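Local coordinates for protein cellulase (Xanthomonas axonopodis pv. citri, PDB 4W7W) that probably hydrolyses the beta-1,4-glucosidic bonds of cellulose as a family 5 glycoside hydrolase with an (alpha/beta)8-barrel fold, and binds cellopentaose, at residues Ala52-Asn64 with Val313-Met325. Numbering follows the deposited sequence.
Sequences ASDFSYFAGKGMN and VQPGKDGSDKPQM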
loop_
_atom_site.group_PDB
_atom_site.type_symbol
_atom_site.label_atom_id
_atom_site.label_comp_id
_atom_site.label_asym_id
_atom_site.label_seq_id
_atom_site.Cartn_x
_atom_site.Cartn_y
_atom_site.Cartn_z
ATOM N N ALA A 52 -13.825 5.965 13.171
ATOM C CA ALA A 52 -14.280 6.961 12.213
ATOM C C ALA A 52 -13.526 8.281 12.392
ATOM O O ALA A 52 -13.242 8.975 11.416
ATOM C CB ALA A 52 -15.769 7.200 12.355
ATOM N N SER A 53 -13.205 8.632 13.637
ATOM C CA SER A 53 -12.472 9.857 13.901
ATOM C C SER A 53 -11.077 9.872 13.287
ATOM O O SER A 53 -10.512 10.939 13.097
ATOM C CB SER A 53 -12.380 10.095 15.401
ATOM O OG SER A 53 -11.774 9.013 16.098
ATOM N N ASP A 54 -10.507 8.702 13.021
ATOM C CA ASP A 54 -9.201 8.663 12.359
ATOM C C ASP A 54 -9.355 9.292 10.963
ATOM O O ASP A 54 -8.526 10.077 10.516
ATOM C CB ASP A 54 -8.672 7.220 12.235
ATOM C CG ASP A 54 -8.417 6.520 13.576
ATOM O OD1 ASP A 54 -8.202 7.208 14.601
ATOM O OD2 ASP A 54 -8.438 5.259 13.572
ATOM N N PHE A 55 -10.403 8.886 10.247
ATOM C CA PHE A 55 -10.637 9.409 8.905
ATOM C C PHE A 55 -10.800 10.924 8.935
ATOM O O PHE A 55 -10.195 11.638 8.139
ATOM C CB PHE A 55 -11.860 8.752 8.259
ATOM C CG PHE A 55 -11.675 7.292 7.976
ATOM C CD1 PHE A 55 -11.926 6.347 8.965
ATOM C CD2 PHE A 55 -11.225 6.853 6.745
ATOM C CE1 PHE A 55 -11.752 4.995 8.704
ATOM C CE2 PHE A 55 -11.052 5.506 6.493
ATOM C CZ PHE A 55 -11.300 4.579 7.479
ATOM N N SER A 56 -11.619 11.422 9.860
ATOM C CA SER A 56 -11.849 12.864 9.908
ATOM C C SER A 56 -10.591 13.635 10.331
ATOM O O SER A 56 -10.337 14.714 9.815
ATOM C CB SER A 56 -13.051 13.214 10.782
ATOM O OG SER A 56 -12.933 12.684 12.071
ATOM N N TYR A 57 -9.807 13.084 11.246
ATOM C CA TYR A 57 -8.557 13.731 11.645
ATOM C C TYR A 57 -7.647 13.902 10.434
ATOM O O TYR A 57 -7.145 15.004 10.167
ATOM C CB TYR A 57 -7.826 12.931 12.723
ATOM C CG TYR A 57 -6.448 13.500 12.982
ATOM C CD1 TYR A 57 -6.276 14.629 13.764
ATOM C CD2 TYR A 57 -5.327 12.939 12.387
ATOM C CE1 TYR A 57 -5.018 15.166 13.966
ATOM C CE2 TYR A 57 -4.071 13.471 12.581
ATOM C CZ TYR A 57 -3.911 14.582 13.367
ATOM O OH TYR A 57 -2.630 15.074 13.544
ATOM N N PHE A 58 -7.432 12.837 9.679
ATOM C CA PHE A 58 -6.516 12.950 8.543
ATOM C C PHE A 58 -7.086 13.821 7.434
ATOM O O PHE A 58 -6.354 14.562 6.804
ATOM C CB PHE A 58 -6.038 11.561 8.085
ATOM C CG PHE A 58 -5.119 10.940 9.091
ATOM C CD1 PHE A 58 -3.854 11.499 9.287
ATOM C CD2 PHE A 58 -5.518 9.916 9.941
ATOM C CE1 PHE A 58 -3.017 11.031 10.275
ATOM C CE2 PHE A 58 -4.688 9.448 10.938
ATOM C CZ PHE A 58 -3.436 10.020 11.120
ATOM N N ALA A 59 -8.398 13.765 7.212
ATOM C CA ALA A 59 -9.023 14.677 6.261
ATOM C C ALA A 59 -8.771 16.124 6.652
ATOM O O ALA A 59 -8.523 16.970 5.787
ATOM C CB ALA A 59 -10.503 14.422 6.151
ATOM N N GLY A 60 -8.839 16.417 7.946
ATOM C CA GLY A 60 -8.598 17.772 8.452
ATOM C C GLY A 60 -7.181 18.259 8.251
ATOM O O GLY A 60 -6.936 19.453 8.239
ATOM N N LYS A 61 -6.247 17.336 8.057
ATOM C CA LYS A 61 -4.868 17.661 7.711
ATOM C C LYS A 61 -4.629 17.719 6.219
ATOM O O LYS A 61 -3.484 17.897 5.805
ATOM C CB LYS A 61 -3.928 16.638 8.333
ATOM C CG LYS A 61 -3.958 16.636 9.839
ATOM C CD LYS A 61 -3.713 18.040 10.349
ATOM C CE LYS A 61 -3.395 18.075 11.814
ATOM N NZ LYS A 61 -3.115 19.481 12.204
ATOM N N GLY A 62 -5.685 17.561 5.416
ATOM C CA GLY A 62 -5.566 17.679 3.966
ATOM C C GLY A 62 -5.397 16.362 3.247
ATOM O O GLY A 62 -5.199 16.345 2.038
ATOM N N MET A 63 -5.505 15.264 3.964
ATOM C CA MET A 63 -5.250 13.999 3.331
ATOM C C MET A 63 -6.499 13.384 2.778
ATOM O O MET A 63 -7.495 13.200 3.491
ATOM C CB MET A 63 -4.574 13.105 4.304
ATOM C CG MET A 63 -3.196 13.647 4.551
ATOM S SD MET A 63 -2.493 12.714 5.870
ATOM C CE MET A 63 -0.796 13.269 5.768
ATOM N N ASN A 64 -6.443 13.077 1.490
ATOM C CA ASN A 64 -7.598 12.561 0.779
ATOM C C ASN A 64 -7.541 11.082 0.516
ATOM O O ASN A 64 -8.400 10.573 -0.185
ATOM C CB ASN A 64 -7.810 13.316 -0.538
ATOM C CG ASN A 64 -6.799 12.943 -1.594
ATOM O OD1 ASN A 64 -5.781 12.320 -1.289
ATOM N ND2 ASN A 64 -7.087 13.290 -2.834
ATOM N N VAL A 313 2.026 8.583 12.957
ATOM C CA VAL A 313 1.406 9.901 12.883
ATOM C C VAL A 313 -0.024 9.877 13.427
ATOM O O VAL A 313 -0.796 10.805 13.176
ATOM C CB VAL A 313 1.510 10.566 11.488
ATOM C CG1 VAL A 313 2.977 10.835 11.168
ATOM C CG2 VAL A 313 0.835 9.741 10.404
ATOM N N GLN A 314 -0.364 8.843 14.201
ATOM C CA GLN A 314 -1.632 8.841 14.906
ATOM C C GLN A 314 -1.599 9.954 15.957
ATOM O O GLN A 314 -0.666 10.001 16.743
ATOM C CB GLN A 314 -1.843 7.499 15.594
ATOM C CG GLN A 314 -3.202 7.366 16.267
ATOM C CD GLN A 314 -4.375 7.274 15.311
ATOM O OE1 GLN A 314 -4.228 7.133 14.091
ATOM N NE2 GLN A 314 -5.560 7.299 15.880
ATOM N N PRO A 315 -2.611 10.846 15.974
ATOM C CA PRO A 315 -2.577 11.926 16.952
ATOM C C PRO A 315 -2.610 11.372 18.342
ATOM O O PRO A 315 -3.129 10.272 18.595
ATOM C CB PRO A 315 -3.828 12.728 16.632
ATOM C CG PRO A 315 -4.737 11.754 15.981
ATOM C CD PRO A 315 -3.815 10.905 15.146
ATOM N N GLY A 316 -2.032 12.127 19.259
ATOM C CA GLY A 316 -2.016 11.712 20.645
ATOM C C GLY A 316 -3.407 11.634 21.252
ATOM O O GLY A 316 -4.331 12.276 20.778
ATOM N N LYS A 317 -3.548 10.865 22.326
ATOM C CA LYS A 317 -4.734 10.960 23.187
ATOM C C LYS A 317 -4.996 12.406 23.642
ATOM O O LYS A 317 -6.143 12.795 23.859
ATOM C CB LYS A 317 -4.584 10.055 24.410
ATOM C CG LYS A 317 -5.780 10.073 25.348
ATOM C CD LYS A 317 -5.766 8.888 26.300
ATOM C CE LYS A 317 -6.723 9.095 27.462
ATOM N NZ LYS A 317 -6.121 9.936 28.533
ATOM N N ASP A 318 -3.928 13.191 23.779
ATOM C CA ASP A 318 -4.055 14.628 24.057
ATOM C C ASP A 318 -4.505 15.462 22.839
ATOM O O ASP A 318 -4.678 16.671 22.950
ATOM C CB ASP A 318 -2.770 15.198 24.691
ATOM C CG ASP A 318 -1.547 15.125 23.791
ATOM O OD1 ASP A 318 -1.702 14.824 22.598
ATOM O OD2 ASP A 318 -0.424 15.389 24.296
ATOM N N GLY A 319 -4.703 14.806 21.688
ATOM C CA GLY A 319 -5.146 15.475 20.476
ATOM C C GLY A 319 -4.018 16.049 19.638
ATOM O O GLY A 319 -4.256 16.515 18.517
ATOM N N SER A 320 -2.794 16.022 20.158
ATOM C CA SER A 320 -1.683 16.699 19.505
ATOM C C SER A 320 -1.214 15.955 18.269
ATOM O O SER A 320 -1.284 14.723 18.167
ATOM C CB SER A 320 -0.523 16.902 20.464
ATOM O OG SER A 320 0.050 15.668 20.854
ATOM N N ASP A 321 -0.702 16.730 17.327
ATOM C CA ASP A 321 -0.136 16.181 16.121
ATOM C C ASP A 321 1.232 15.560 16.383
ATOM O O ASP A 321 2.015 16.077 17.192
ATOM C CB ASP A 321 0.054 17.260 15.070
ATOM C CG ASP A 321 -1.230 17.896 14.607
ATOM O OD1 ASP A 321 -2.340 17.316 14.775
ATOM O OD2 ASP A 321 -1.107 18.986 14.021
ATOM N N LYS A 322 1.539 14.484 15.662
ATOM C CA LYS A 322 2.864 13.895 15.715
ATOM C C LYS A 322 3.839 14.734 14.892
ATOM O O LYS A 322 3.435 15.468 13.982
ATOM C CB LYS A 322 2.821 12.450 15.239
ATOM C CG LYS A 322 2.065 11.520 16.187
ATOM C CD LYS A 322 2.824 11.343 17.493
ATOM C CE LYS A 322 2.166 10.333 18.417
ATOM N NZ LYS A 322 0.860 10.811 18.897
ATOM N N PRO A 323 5.134 14.649 15.224
ATOM C CA PRO A 323 6.124 15.533 14.593
ATOM C C PRO A 323 6.166 15.499 13.078
ATOM O O PRO A 323 6.224 16.540 12.425
ATOM C CB PRO A 323 7.441 15.062 15.219
ATOM C CG PRO A 323 7.022 14.585 16.579
ATOM C CD PRO A 323 5.731 13.870 16.328
ATOM N N GLN A 324 6.086 14.315 12.497
ATOM C CA GLN A 324 6.219 14.217 11.047
ATOM C C GLN A 324 5.011 14.790 10.322
ATOM O O GLN A 324 5.105 15.177 9.165
ATOM C CB GLN A 324 6.450 12.771 10.605
ATOM C CG GLN A 324 7.743 12.151 11.137
ATOM C CD GLN A 324 7.556 11.339 12.397
ATOM O OE1 GLN A 324 6.865 11.781 13.320
ATOM N NE2 GLN A 324 8.187 10.182 12.469
ATOM N N MET A 325 3.874 14.857 11.011
ATOM C CA MET A 325 2.683 15.387 10.400
ATOM C C MET A 325 2.823 16.844 10.004
ATOM O O MET A 325 2.194 17.265 9.044
ATOM C CB MET A 325 1.488 15.238 11.337
ATOM C CG MET A 325 0.182 15.804 10.781
ATOM S SD MET A 325 -0.276 15.227 9.137
ATOM C CE MET A 325 -0.188 13.537 9.626
HETATM O O HOH W 1 -0.409 13.493 13.792
#
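Y57 OH is gripped by two partners: it donates to D321 OD1 at 2.6 Å and accepts from a water that also donates to V313 O and accepts from K322 N. The phenol meets OD1 from above the carboxylate plane, whereas K61 NZ reaches D321 OD2 on its syn side in a 2.8 Å salt bridge. One carboxylate thus holds Y57 of the helix and K61 just beyond it. With CG anti to the backbone N (chi1 172°), Y57 presents one ring face to P315, whose CG stands 3.6 Å from the ring centroid and 3° off its normal, a CH-pi contact; K61 CG lies over the opposite face. Further along, Q314 NE2 gives D54 OD1 a nearly straight bond (2.9 Å, 166°), while Q314 OE1 is taken by G302 N. M325, bent at chi2 and chi3, brings CE 3.8 Å from F58 CE1, at the ring edge, and meets M63 tip to tip. The contact joins the loop after strand 293-301 to helix 52-60; F58 and M63 also rest on strand 24-29. Its chemistry implies an apolar side facing the barrel, an outer polar cluster of Y57, K61 and D321, where the ammonium probably stabilises the carboxylate, and a separate D54-Q314 link.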